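Local coordinates for protein interleukin 22 (Danio rerio, PDB 4O6K) that probably acts, like its human counterpart, as a secreted helical cytokine of the IL-10 family that signals through class II cytokine receptors on target cells, at residues R3-L7 against V86-L90; D15-M19 against Y73-V79; R32-F37 against T132-Y136; C49-I54 against Y98-V104; Y58-L63 against A126-T130. All coordinates share one frame; numbering follows the deposited sequence.

Overall arrangement
Five contacts tie together a single all-helical chain. Interactions 3 and 5 lie nearest its centre and are buried; the other three sit further out and are only partly buried. Interactions 1 and 2 both use helix 76-93, one meeting the N-terminal arm and the other helix 10-24, and each joins apolar packing to a water at its rim. Helix 47-62 serves interactions 4 and 5. Direct hydrogen bonds appear only in the two buried contacts, where tyrosine hydroxyls meet an arginine or a main-chain group, and Glu-129 of interaction 5 binds the backbone of Leu-33 and Leu-34 in interaction 3. Interactions 2 and 4 lie on opposite sides of the chain's centre.

Interaction 1: residues R3-L7 against V86-L90; sequences RPTPL and VEQEL
Pro-4 and Val-86 bring their CA atoms within 5.8 Å, where the N-terminal arm, about to enter the 3-10 turn of residues 5-7, runs beside helix 76-93. On the arm the Pro-4 ring has the largest share: its CG lies 3.6 Å from Leu-90 CD2, the two side chains crossing at about a right angle, and 3.9 Å from Val-86 CG1. Val-86 splits its branches between two prolines, because CG2, anti to the carbonyl carbon, is turned to Pro-6 CB at 3.8 Å while CG1 serves Pro-4. Replacing Val-86 by alanine removes both branches, and is likely to leave Pro-4 and Pro-6 facing a gap on the helix side. Extended Glu-89 reaches along the outside and places OE1 3.7 Å from Pro-4 CA. A water accepts from Thr-5 N and donates to Glu-89 OE1 at 2.6 Å. Cys-48 and Leu-137 extend the apolar surface around Leu-90. The chemistry implies an arm held by rigid, greasy rings, with its polar bond to the helix relayed through solvent.

Interaction 2: residues D15-M19 against Y73-V79; sequences DLAAM and YPMIRNV
Met-19 does most of the apolar work between helix 10-24 and the entry to helix 76-93. Its side chain slides past that of Met-75 in the opposite direction, with Met-19 CG 3.7 Å from Met-75 CG, and the chain then bends at the thioether (chi3 109°), which swings the methyl across Ile-76. There the packing is tight: Met-19 CE stands 3.4 Å from Ile-76 CG1. The same methyl also lies 4.0 Å from Tyr-73 CG. A serine in its place would probably leave Ile-76 and Met-75 without their shared partner and open a gap before the Tyr-73 ring. One turn further along helix 76-93, Val-79 divides its branches, CG1 meeting Leu-16 CD2 at 3.6 Å and CG2 meeting Asp-15 CB at 3.8 Å. Met-75, folded back at chi2 and chi3, sends CE to Ala-18 CB.

Polar links are few. A water donates to Asp-15 OD2 and accepts, weakly, from Asn-78 ND2. Met-19 O sits at the edge of the Tyr-73 ring, whose hydroxyl bonds Asn-124. A type I beta turn from Tyr-73 to Ile-76, with Ile-76 N bonded to Tyr-73 O, leads into the helix. The pairs run in opposite order, Asp-15 by Met-75 and Met-19 by Tyr-73, in side-chain packing between two helices of the all-helical bundle expected of an IL-10 family cytokine.

Interaction 3: residues R32-F37 against T132-Y136; sequences RLLPYF and TLYHY
The long connection between helix 10-24 and helix 39-42 is laid over helix 130-140 here, with Arg-32 and Phe-37 gathered round Tyr-136 and Leu-34 set against Leu-133. In human IL-22 the corresponding loop and last helix help form the surface that meets the IL-22R1 receptor chain, so a similar role is plausible in the fish protein.

Tyr-136 OH takes an N-H from Arg-32 NH2 at 2.8 Å, with an N-H...O angle of 142°, and a weak, straighter one from Phe-37 N at 3.3 Å. Guanidinium and phenol ring are nearly coplanar and meet edge on, although the hydroxyl is tilted somewhat out of the guanidinium plane. What fixes the arginine is its own loop: the chain bends at chi3 (-68°), and NE gives an almost linear bond to Leu-34 O of 2.7 Å. Phe-37 CB sits over the centre of the Tyr-136 ring, 3.8 Å from its centroid, a CH-pi contact, while Thr-132 O lies above the opposite face. Both ring faces thus have neighbours, and the phenol's tilt is constrained. The Phe-37 ring itself leans obliquely against that of Tyr-136. About one turn before Tyr-136, Leu-34 CD1 packs on Leu-133 CB at 3.7 Å, the side chains at about a right angle. Helix 47-62 closes in through Asn-51 and Tyr-58, Leu-103 of helix 102-117 touches Phe-37, and Leu-42 of helix 39-42 lies against Phe-37 and Tyr-136.

Interaction 4: residues C49-I54 against Y98-V104; sequences CINARI and YSSHPLV
Ile-50 packs between two rings, Tyr-98 and His-101, where the loop from helix 76-93 to helix 102-117 passes helix 47-62 in the all-helical bundle of this IL-10 family cytokine. Its CG1 meets Tyr-98 CD1 at 3.5 Å, and CD1, with CG1 anti to the carbonyl carbon (chi1 -72°), lies over the His-101 face, 3.5 Å from the ring centroid, a CH-pi contact. Cys-49 CB touches Tyr-98 CE2 at 3.4 Å. One turn on, Val-104 CG2 sits 4.1 Å from both Ile-50 CG2 and Ile-54 CG1.

Outside this shell, the disulfide of Cys-49 with Cys-94 ties the loop's start to helix 47-62. The guanidinium of Arg-53 presents a face to Ser-99 OG, which is bonded to Asp-97. A water accepts from Tyr-98 N at 3.0 Å and, weakly, from Arg-53 NH1. His-101 is the N-cap of helix 102-117, its second face against Pro-102 CD, and its ND1 accepts from Leu-103 N at 3.0 Å with an N-H...N angle of 163°.

Interaction 5: residues Y58-L63 against A126-T130; sequences YVNHVL and AIGET
Val-62 CG1 stands at the apolar centre, 3.6 Å from Ala-126 CB and equally far from Ile-127 CG1, where the end of helix 47-62 meets the end of helix 119-128. CG1 can reach both because it lies anti to the backbone N (chi1 179°); the other branch, CG2, covers the centre of one face of the Tyr-58 ring. Leu-63 CD2 widens the patch, 4.0 Å from Ile-127 CG1. Helix 47-62 ends in a wider pi-type turn, with Leu-63 N bonded to Tyr-58 O.

At the polar edge the Tyr-58 hydroxyl donates to Ala-126 O at 2.6 Å, entering at a C=O...O angle of 122°. Glu-129 N reaches that oxygen from the opposite face of the carbonyl plane, so two donors grip it and the buried phenol is satisfied. Thr-130 OG1 comes in at the ring's edge, 3.2 Å from Tyr-58 CE2, and donates to Ile-127 O at 2.7 Å; Thr-130 N bonds Ile-127 O from the same face, at the junction of helix 119-128 with helix 130-140. Beyond, the Glu-129 carboxylate takes the backbone N-H groups of Leu-33 and Leu-34, and Phe-107 meets the Tyr-58 ring. A tyrosine hydroxyl bonded to a carbonyl at a helix end, beside a valine-alanine-isoleucine seam, joins the helix ends within the helical bundle expected of a class II cytokine.

Interaction 1: residues R3-L7 against V86-L90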
# COMPACT_ATOMS: atom_id res chain seq x y z
N ARG A 3 10.11 -8.01 8.03
CA ARG A 3 11.52 -8.04 7.64
C ARG A 3 12.03 -6.62 7.32
O ARG A 3 13.06 -6.22 7.88
CB ARG A 3 11.79 -9.01 6.46
CG ARG A 3 10.66 -9.27 5.47
CD ARG A 3 10.98 -10.44 4.55
NE ARG A 3 10.58 -11.72 5.13
CZ ARG A 3 9.61 -12.50 4.65
NH1 ARG A 3 8.94 -12.13 3.57
NH2 ARG A 3 9.33 -13.65 5.24
N PRO A 4 11.36 -5.85 6.43
CA PRO A 4 11.92 -4.52 6.20
C PRO A 4 11.74 -3.65 7.43
O PRO A 4 10.61 -3.44 7.87
CB PRO A 4 11.10 -3.98 5.03
CG PRO A 4 10.41 -5.16 4.44
CD PRO A 4 10.14 -6.03 5.62
N THR A 5 12.85 -3.17 7.98
CA THR A 5 12.85 -2.44 9.25
C THR A 5 11.90 -1.23 9.37
O THR A 5 11.44 -0.94 10.47
CB THR A 5 14.28 -2.00 9.59
OG1 THR A 5 14.76 -1.07 8.61
CG2 THR A 5 15.20 -3.21 9.61
N PRO A 6 11.62 -0.50 8.26
CA PRO A 6 10.65 0.59 8.44
C PRO A 6 9.26 0.13 8.86
O PRO A 6 8.49 0.92 9.40
CB PRO A 6 10.60 1.23 7.05
CG PRO A 6 11.91 0.93 6.45
CD PRO A 6 12.25 -0.45 6.93
N LEU A 7 8.93 -1.14 8.62
CA LEU A 7 7.66 -1.70 9.06
C LEU A 7 7.61 -1.80 10.58
O LEU A 7 6.54 -1.98 11.16
CB LEU A 7 7.43 -3.07 8.42
CG LEU A 7 6.83 -3.04 7.00
CD1 LEU A 7 7.05 -4.34 6.27
CD2 LEU A 7 5.35 -2.74 7.09
N VAL A 86 10.97 0.07 1.38
CA VAL A 86 10.36 -1.21 1.75
C VAL A 86 10.13 -2.08 0.52
O VAL A 86 10.52 -3.25 0.49
CB VAL A 86 9.02 -1.00 2.48
CG1 VAL A 86 8.31 -2.33 2.69
CG2 VAL A 86 9.24 -0.28 3.80
N GLU A 87 9.50 -1.50 -0.50
CA GLU A 87 9.21 -2.20 -1.75
C GLU A 87 10.47 -2.75 -2.41
O GLU A 87 10.48 -3.88 -2.88
CB GLU A 87 8.47 -1.26 -2.71
CG GLU A 87 7.84 -1.95 -3.92
CD GLU A 87 8.84 -2.20 -5.03
OE1 GLU A 87 9.70 -1.32 -5.27
OE2 GLU A 87 8.77 -3.27 -5.67
N GLN A 88 11.52 -1.94 -2.44
CA GLN A 88 12.78 -2.34 -3.06
C GLN A 88 13.40 -3.55 -2.36
O GLN A 88 13.89 -4.47 -3.02
CB GLN A 88 13.77 -1.18 -3.08
CG GLN A 88 13.47 -0.15 -4.16
CD GLN A 88 13.48 -0.76 -5.55
OE1 GLN A 88 12.44 -0.84 -6.21
NE2 GLN A 88 14.65 -1.19 -6.00
N GLU A 89 13.40 -3.54 -1.03
CA GLU A 89 13.94 -4.67 -0.27
C GLU A 89 13.11 -5.93 -0.47
O GLU A 89 13.65 -7.02 -0.63
CB GLU A 89 14.02 -4.34 1.22
CG GLU A 89 14.62 -5.47 2.05
CD GLU A 89 14.91 -5.06 3.48
OE1 GLU A 89 14.69 -3.88 3.82
OE2 GLU A 89 15.37 -5.93 4.26
N LEU A 90 11.78 -5.78 -0.45
CA LEU A 90 10.89 -6.91 -0.65
C LEU A 90 11.05 -7.50 -2.05
O LEU A 90 11.10 -8.71 -2.22
CB LEU A 90 9.44 -6.51 -0.41
CG LEU A 90 9.06 -6.25 1.05
CD1 LEU A 90 7.59 -5.89 1.17
CD2 LEU A 90 9.37 -7.49 1.88
O HOH W 1 15.33 -3.37 6.27

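Interaction 2: residues D15-M19 against Y73-V79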
# COMPACT_ATOMS: atom_id res chain seq x y z
N ASP A 15 2.46 8.41 10.55
CA ASP A 15 2.31 9.16 9.30
C ASP A 15 1.20 8.58 8.44
O ASP A 15 0.42 9.32 7.83
CB ASP A 15 3.63 9.16 8.52
CG ASP A 15 4.65 10.12 9.10
OD1 ASP A 15 4.26 10.98 9.92
OD2 ASP A 15 5.84 10.01 8.74
N LEU A 16 1.13 7.25 8.38
CA LEU A 16 0.09 6.56 7.62
C LEU A 16 -1.29 6.78 8.23
O LEU A 16 -2.27 6.95 7.51
CB LEU A 16 0.41 5.07 7.52
CG LEU A 16 1.62 4.75 6.65
CD1 LEU A 16 2.00 3.29 6.79
CD2 LEU A 16 1.33 5.09 5.20
N ALA A 17 -1.35 6.76 9.55
CA ALA A 17 -2.59 7.05 10.27
C ALA A 17 -3.02 8.49 10.01
O ALA A 17 -4.21 8.77 9.83
CB ALA A 17 -2.42 6.81 11.75
N ALA A 18 -2.06 9.39 10.06
CA ALA A 18 -2.28 10.78 9.73
C ALA A 18 -2.86 10.89 8.30
O ALA A 18 -3.83 11.54 8.10
CB ALA A 18 -1.00 11.59 9.90
N MET A 19 -2.26 10.21 7.35
CA MET A 19 -2.74 10.24 6.00
C MET A 19 -4.18 9.78 5.90
O MET A 19 -4.94 10.41 5.27
CB MET A 19 -1.90 9.39 5.05
CG MET A 19 -0.67 10.02 4.51
SD MET A 19 -0.13 9.01 3.17
CE MET A 19 -0.52 10.08 1.89
N TYR A 73 -1.27 16.62 2.00
CA TYR A 73 -0.59 15.57 2.74
C TYR A 73 0.88 15.92 2.89
O TYR A 73 1.70 15.45 2.11
CB TYR A 73 -0.74 14.22 2.04
CG TYR A 73 -2.16 13.78 1.76
CD1 TYR A 73 -2.95 13.22 2.76
CD2 TYR A 73 -2.70 13.90 0.49
CE1 TYR A 73 -4.25 12.82 2.49
CE2 TYR A 73 -3.99 13.50 0.21
CZ TYR A 73 -4.76 12.96 1.22
OH TYR A 73 -6.05 12.55 0.94
N PRO A 74 1.21 16.75 3.89
CA PRO A 74 2.60 17.18 4.09
C PRO A 74 3.56 16.00 4.30
O PRO A 74 4.76 16.15 4.06
CB PRO A 74 2.52 18.03 5.36
CG PRO A 74 1.11 18.53 5.38
CD PRO A 74 0.29 17.40 4.84
N MET A 75 3.03 14.86 4.73
CA MET A 75 3.86 13.70 5.02
C MET A 75 4.01 12.74 3.83
O MET A 75 4.83 11.82 3.89
CB MET A 75 3.28 12.93 6.21
CG MET A 75 1.96 12.24 5.90
SD MET A 75 0.58 13.37 5.62
CE MET A 75 0.33 14.01 7.27
N ILE A 76 3.24 12.95 2.77
CA ILE A 76 3.17 11.97 1.67
C ILE A 76 4.52 11.73 0.99
O ILE A 76 4.79 10.63 0.52
CB ILE A 76 2.12 12.38 0.60
CG1 ILE A 76 1.79 11.20 -0.31
CG2 ILE A 76 2.59 13.58 -0.22
CD1 ILE A 76 0.67 11.48 -1.29
N ARG A 77 5.36 12.76 0.95
CA ARG A 77 6.68 12.65 0.35
C ARG A 77 7.57 11.71 1.16
O ARG A 77 8.22 10.83 0.60
CB ARG A 77 7.32 14.03 0.22
CG ARG A 77 8.74 14.01 -0.33
CD ARG A 77 9.41 15.36 -0.14
NE ARG A 77 9.65 15.67 1.26
CZ ARG A 77 10.77 15.36 1.92
NH1 ARG A 77 11.75 14.73 1.29
NH2 ARG A 77 10.90 15.68 3.20
N ASN A 78 7.59 11.90 2.47
CA ASN A 78 8.38 11.06 3.35
C ASN A 78 7.84 9.63 3.41
O ASN A 78 8.60 8.67 3.47
CB ASN A 78 8.44 11.65 4.75
CG ASN A 78 9.61 11.13 5.56
OD1 ASN A 78 10.75 11.54 5.37
ND2 ASN A 78 9.33 10.21 6.48
N VAL A 79 6.52 9.51 3.40
CA VAL A 79 5.87 8.20 3.36
C VAL A 79 6.25 7.43 2.10
O VAL A 79 6.68 6.28 2.19
CB VAL A 79 4.33 8.33 3.43
CG1 VAL A 79 3.67 6.99 3.15
CG2 VAL A 79 3.91 8.87 4.79
O HOH W 2 7.56 8.26 8.52

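Interaction 3: residues R32-F37 against T132-Y136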
# COMPACT_ATOMS: atom_id res chain seq x y z
N ARG A 32 -14.06 -0.71 -0.64
CA ARG A 32 -12.61 -0.63 -0.60
C ARG A 32 -11.96 -0.87 -1.96
O ARG A 32 -12.52 -1.57 -2.82
CB ARG A 32 -12.06 -1.62 0.42
CG ARG A 32 -12.52 -3.05 0.20
CD ARG A 32 -12.04 -3.95 1.32
NE ARG A 32 -10.59 -4.11 1.31
CZ ARG A 32 -9.85 -4.35 2.39
NH1 ARG A 32 -10.44 -4.45 3.58
NH2 ARG A 32 -8.54 -4.47 2.29
N LEU A 33 -10.78 -0.29 -2.16
CA LEU A 33 -10.01 -0.48 -3.38
C LEU A 33 -9.00 -1.61 -3.22
O LEU A 33 -8.79 -2.40 -4.14
CB LEU A 33 -9.31 0.82 -3.78
CG LEU A 33 -10.24 1.98 -4.11
CD1 LEU A 33 -9.46 3.24 -4.44
CD2 LEU A 33 -11.18 1.62 -5.25
N LEU A 34 -8.36 -1.68 -2.05
CA LEU A 34 -7.45 -2.78 -1.74
C LEU A 34 -8.21 -4.09 -1.68
O LEU A 34 -9.29 -4.16 -1.09
CB LEU A 34 -6.75 -2.55 -0.40
CG LEU A 34 -5.50 -1.69 -0.29
CD1 LEU A 34 -5.03 -1.68 1.16
CD2 LEU A 34 -4.40 -2.20 -1.20
N PRO A 35 -7.65 -5.14 -2.29
CA PRO A 35 -8.19 -6.48 -2.07
C PRO A 35 -8.11 -6.83 -0.59
O PRO A 35 -7.12 -6.51 0.06
CB PRO A 35 -7.28 -7.38 -2.90
CG PRO A 35 -6.71 -6.49 -3.95
CD PRO A 35 -6.58 -5.14 -3.30
N TYR A 36 -9.15 -7.48 -0.06
CA TYR A 36 -9.18 -7.81 1.36
C TYR A 36 -8.38 -9.07 1.66
O TYR A 36 -8.61 -10.12 1.06
CB TYR A 36 -10.62 -7.97 1.84
CG TYR A 36 -10.74 -8.55 3.23
CD1 TYR A 36 -10.43 -7.79 4.35
CD2 TYR A 36 -11.17 -9.86 3.43
CE1 TYR A 36 -10.53 -8.32 5.63
CE2 TYR A 36 -11.28 -10.39 4.70
CZ TYR A 36 -10.96 -9.62 5.79
OH TYR A 36 -11.07 -10.15 7.06
N PHE A 37 -7.43 -8.95 2.58
CA PHE A 37 -6.67 -10.10 3.05
C PHE A 37 -7.09 -10.45 4.47
O PHE A 37 -6.91 -9.66 5.39
CB PHE A 37 -5.17 -9.82 3.01
CG PHE A 37 -4.55 -10.00 1.65
CD1 PHE A 37 -4.73 -9.05 0.66
CD2 PHE A 37 -3.77 -11.11 1.37
CE1 PHE A 37 -4.16 -9.21 -0.59
CE2 PHE A 37 -3.20 -11.28 0.13
CZ PHE A 37 -3.39 -10.33 -0.85
N THR A 132 -3.75 0.22 5.76
CA THR A 132 -4.19 -1.17 5.72
C THR A 132 -3.21 -2.05 4.95
O THR A 132 -2.93 -3.19 5.34
CB THR A 132 -5.59 -1.28 5.09
OG1 THR A 132 -6.54 -0.55 5.88
CG2 THR A 132 -6.04 -2.74 5.00
N LEU A 133 -2.68 -1.52 3.85
CA LEU A 133 -1.69 -2.23 3.05
C LEU A 133 -0.43 -2.50 3.86
O LEU A 133 0.17 -3.57 3.78
CB LEU A 133 -1.35 -1.44 1.78
CG LEU A 133 -0.31 -2.02 0.82
CD1 LEU A 133 -0.70 -3.43 0.38
CD2 LEU A 133 -0.13 -1.11 -0.38
N TYR A 134 -0.03 -1.50 4.65
CA TYR A 134 1.13 -1.60 5.53
C TYR A 134 0.94 -2.71 6.55
O TYR A 134 1.88 -3.44 6.88
CB TYR A 134 1.36 -0.26 6.24
CG TYR A 134 2.80 0.06 6.54
CD1 TYR A 134 3.71 0.27 5.51
CD2 TYR A 134 3.25 0.19 7.85
CE1 TYR A 134 5.03 0.57 5.79
CE2 TYR A 134 4.56 0.50 8.13
CZ TYR A 134 5.45 0.69 7.09
OH TYR A 134 6.76 1.00 7.36
N HIS A 135 -0.29 -2.83 7.04
CA HIS A 135 -0.67 -3.88 7.97
C HIS A 135 -0.56 -5.27 7.33
O HIS A 135 -0.10 -6.22 7.97
CB HIS A 135 -2.10 -3.63 8.47
CG HIS A 135 -2.84 -4.87 8.85
ND1 HIS A 135 -2.38 -5.76 9.80
CD2 HIS A 135 -4.03 -5.36 8.42
CE1 HIS A 135 -3.24 -6.75 9.93
NE2 HIS A 135 -4.25 -6.53 9.11
N TYR A 136 -0.99 -5.37 6.08
CA TYR A 136 -0.88 -6.62 5.33
C TYR A 136 0.58 -7.04 5.18
O TYR A 136 0.93 -8.20 5.39
CB TYR A 136 -1.53 -6.48 3.95
CG TYR A 136 -3.04 -6.37 3.99
CD1 TYR A 136 -3.74 -6.57 5.17
CD2 TYR A 136 -3.76 -6.07 2.84
CE1 TYR A 136 -5.12 -6.47 5.21
CE2 TYR A 136 -5.14 -5.97 2.87
CZ TYR A 136 -5.81 -6.17 4.06
OH TYR A 136 -7.18 -6.07 4.09

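Interaction 4: residues C49-I54 against Y98-V104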
# COMPACT_ATOMS: atom_id res chain seq x y z
N CYS A 49 4.74 -10.96 -1.06
CA CYS A 49 5.17 -10.49 -2.37
C CYS A 49 4.00 -9.98 -3.20
O CYS A 49 4.17 -9.10 -4.04
CB CYS A 49 5.92 -11.59 -3.12
SG CYS A 49 7.53 -12.01 -2.40
N ILE A 50 2.81 -10.54 -2.98
CA ILE A 50 1.61 -10.05 -3.65
C ILE A 50 1.31 -8.62 -3.23
O ILE A 50 1.09 -7.75 -4.08
CB ILE A 50 0.38 -10.94 -3.34
CG1 ILE A 50 0.49 -12.28 -4.07
CG2 ILE A 50 -0.89 -10.23 -3.77
CD1 ILE A 50 -0.53 -13.30 -3.62
N ASN A 51 1.32 -8.37 -1.93
CA ASN A 51 1.08 -7.03 -1.41
C ASN A 51 2.23 -6.09 -1.73
O ASN A 51 2.03 -4.88 -1.88
CB ASN A 51 0.83 -7.08 0.10
CG ASN A 51 -0.54 -7.61 0.45
OD1 ASN A 51 -1.55 -6.96 0.19
ND2 ASN A 51 -0.58 -8.79 1.06
N ALA A 52 3.43 -6.64 -1.84
CA ALA A 52 4.61 -5.85 -2.20
C ALA A 52 4.49 -5.32 -3.62
O ALA A 52 5.01 -4.25 -3.93
CB ALA A 52 5.87 -6.69 -2.05
N ARG A 53 3.81 -6.07 -4.47
CA ARG A 53 3.63 -5.66 -5.86
C ARG A 53 2.59 -4.55 -5.92
O ARG A 53 2.68 -3.63 -6.73
CB ARG A 53 3.21 -6.85 -6.72
CG ARG A 53 3.53 -6.67 -8.18
CD ARG A 53 5.04 -6.67 -8.32
NE ARG A 53 5.53 -6.12 -9.58
CZ ARG A 53 6.68 -6.49 -10.14
NH1 ARG A 53 7.45 -7.39 -9.54
NH2 ARG A 53 7.07 -5.95 -11.29
N ILE A 54 1.59 -4.66 -5.05
CA ILE A 54 0.58 -3.62 -4.89
C ILE A 54 1.21 -2.35 -4.32
O ILE A 54 0.86 -1.23 -4.71
CB ILE A 54 -0.57 -4.09 -3.98
CG1 ILE A 54 -1.33 -5.25 -4.63
CG2 ILE A 54 -1.53 -2.94 -3.67
CD1 ILE A 54 -2.42 -5.84 -3.75
N TYR A 98 4.72 -11.21 -9.48
CA TYR A 98 3.31 -11.29 -9.13
C TYR A 98 2.43 -10.28 -9.81
O TYR A 98 1.31 -10.10 -9.44
CB TYR A 98 3.11 -11.23 -7.64
CG TYR A 98 3.43 -12.48 -6.87
CD1 TYR A 98 2.50 -13.47 -6.67
CD2 TYR A 98 4.63 -12.64 -6.31
CE1 TYR A 98 2.81 -14.61 -5.96
CE2 TYR A 98 4.95 -13.78 -5.60
CZ TYR A 98 4.03 -14.77 -5.42
OH TYR A 98 4.41 -15.82 -4.69
N SER A 99 2.96 -9.62 -10.81
CA SER A 99 2.12 -8.89 -11.71
C SER A 99 1.06 -9.85 -12.34
O SER A 99 -0.00 -9.44 -12.69
CB SER A 99 2.93 -8.09 -12.71
OG SER A 99 4.05 -7.43 -12.12
N SER A 100 1.33 -11.14 -12.40
CA SER A 100 0.39 -12.06 -13.03
C SER A 100 -0.61 -12.65 -12.04
O SER A 100 -1.36 -13.57 -12.37
CB SER A 100 1.15 -13.19 -13.72
OG SER A 100 1.89 -13.96 -12.78
N HIS A 101 -0.62 -12.13 -10.81
CA HIS A 101 -1.57 -12.59 -9.80
C HIS A 101 -2.90 -11.83 -9.90
O HIS A 101 -2.91 -10.62 -10.14
CB HIS A 101 -0.98 -12.45 -8.40
CG HIS A 101 -1.74 -13.20 -7.35
ND1 HIS A 101 -2.88 -12.70 -6.75
CD2 HIS A 101 -1.54 -14.43 -6.81
CE1 HIS A 101 -3.34 -13.58 -5.88
NE2 HIS A 101 -2.55 -14.64 -5.90
N PRO A 102 -4.03 -12.54 -9.73
CA PRO A 102 -5.38 -11.97 -9.82
C PRO A 102 -5.65 -10.79 -8.88
O PRO A 102 -6.36 -9.86 -9.26
CB PRO A 102 -6.29 -13.15 -9.45
CG PRO A 102 -5.49 -14.36 -9.71
CD PRO A 102 -4.04 -14.01 -9.60
N LEU A 103 -5.10 -10.84 -7.68
CA LEU A 103 -5.37 -9.81 -6.67
C LEU A 103 -4.69 -8.49 -6.99
O LEU A 103 -5.24 -7.42 -6.72
CB LEU A 103 -4.95 -10.30 -5.28
CG LEU A 103 -5.80 -11.45 -4.72
CD1 LEU A 103 -5.25 -11.94 -3.39
CD2 LEU A 103 -7.26 -11.02 -4.58
N VAL A 104 -3.52 -8.52 -7.60
CA VAL A 104 -2.83 -7.35 -8.00
C VAL A 104 -3.62 -6.71 -9.13
O VAL A 104 -3.85 -5.59 -9.09
CB VAL A 104 -1.40 -7.65 -8.45
CG1 VAL A 104 -0.70 -6.43 -8.95
CG2 VAL A 104 -0.62 -8.28 -7.34
O HOH W 3 6.67 -10.02 -7.48

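Interaction 5: residues Y58-L63 against A126-T130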
# COMPACT_ATOMS: atom_id res chain seq x y z
N TYR A 58 1.35 1.49 -5.66
CA TYR A 58 1.05 2.61 -4.77
C TYR A 58 2.09 3.72 -4.89
O TYR A 58 1.75 4.90 -4.98
CB TYR A 58 0.97 2.14 -3.32
CG TYR A 58 -0.43 2.05 -2.77
CD1 TYR A 58 -1.26 0.99 -3.09
CD2 TYR A 58 -0.92 3.03 -1.92
CE1 TYR A 58 -2.55 0.90 -2.58
CE2 TYR A 58 -2.20 2.96 -1.40
CZ TYR A 58 -3.01 1.89 -1.74
OH TYR A 58 -4.29 1.82 -1.23
N VAL A 59 3.36 3.34 -4.89
CA VAL A 59 4.46 4.29 -4.97
C VAL A 59 4.44 5.04 -6.30
O VAL A 59 4.67 6.25 -6.35
CB VAL A 59 5.82 3.59 -4.79
CG1 VAL A 59 6.97 4.56 -5.06
CG2 VAL A 59 5.94 3.01 -3.38
N ASN A 60 4.14 4.32 -7.37
CA ASN A 60 4.12 4.90 -8.71
C ASN A 60 2.87 5.74 -9.00
O ASN A 60 2.96 6.75 -9.70
CB ASN A 60 4.24 3.80 -9.76
CG ASN A 60 5.64 3.21 -9.82
OD1 ASN A 60 6.62 3.89 -9.55
ND2 ASN A 60 5.72 1.93 -10.17
N HIS A 61 1.72 5.34 -8.47
CA HIS A 61 0.46 5.97 -8.86
C HIS A 61 -0.24 6.73 -7.74
O HIS A 61 -0.59 7.90 -7.90
CB HIS A 61 -0.50 4.92 -9.42
CG HIS A 61 -0.10 4.37 -10.75
ND1 HIS A 61 0.86 3.38 -10.89
CD2 HIS A 61 -0.53 4.66 -12.00
CE1 HIS A 61 1.00 3.09 -12.17
NE2 HIS A 61 0.17 3.85 -12.87
N VAL A 62 -0.45 6.07 -6.61
CA VAL A 62 -1.30 6.62 -5.57
C VAL A 62 -0.62 7.73 -4.76
O VAL A 62 -1.23 8.76 -4.47
CB VAL A 62 -1.77 5.52 -4.60
CG1 VAL A 62 -2.64 6.09 -3.50
CG2 VAL A 62 -2.52 4.43 -5.36
N LEU A 63 0.65 7.52 -4.42
CA LEU A 63 1.35 8.44 -3.53
C LEU A 63 2.26 9.39 -4.31
O LEU A 63 3.21 9.95 -3.75
CB LEU A 63 2.17 7.65 -2.51
CG LEU A 63 1.39 6.59 -1.73
CD1 LEU A 63 2.35 5.74 -0.92
CD2 LEU A 63 0.33 7.22 -0.84
N ALA A 126 -7.64 5.52 -2.10
CA ALA A 126 -6.52 4.59 -2.04
C ALA A 126 -5.48 5.03 -1.01
O ALA A 126 -4.91 4.20 -0.31
CB ALA A 126 -5.87 4.46 -3.41
N ILE A 127 -5.25 6.34 -0.93
CA ILE A 127 -4.35 6.91 0.06
C ILE A 127 -4.77 6.54 1.48
O ILE A 127 -3.94 6.17 2.31
CB ILE A 127 -4.28 8.45 -0.07
CG1 ILE A 127 -3.32 8.84 -1.20
CG2 ILE A 127 -3.81 9.09 1.22
CD1 ILE A 127 -3.42 10.29 -1.61
N GLY A 128 -6.07 6.61 1.74
CA GLY A 128 -6.62 6.25 3.03
C GLY A 128 -6.47 4.77 3.34
O GLY A 128 -6.54 4.36 4.50
N GLU A 129 -6.26 3.97 2.30
CA GLU A 129 -6.11 2.53 2.46
C GLU A 129 -4.66 2.09 2.61
O GLU A 129 -4.38 0.91 2.81
CB GLU A 129 -6.76 1.80 1.28
CG GLU A 129 -8.25 2.05 1.14
CD GLU A 129 -8.88 1.22 0.04
OE1 GLU A 129 -8.33 0.15 -0.29
OE2 GLU A 129 -9.93 1.63 -0.50
N THR A 130 -3.73 3.04 2.50
CA THR A 130 -2.30 2.73 2.58
C THR A 130 -1.93 2.10 3.91
O THR A 130 -1.11 1.19 3.97
CB THR A 130 -1.44 3.99 2.36
OG1 THR A 130 -1.94 4.73 1.24
CG2 THR A 130 0.01 3.60 2.09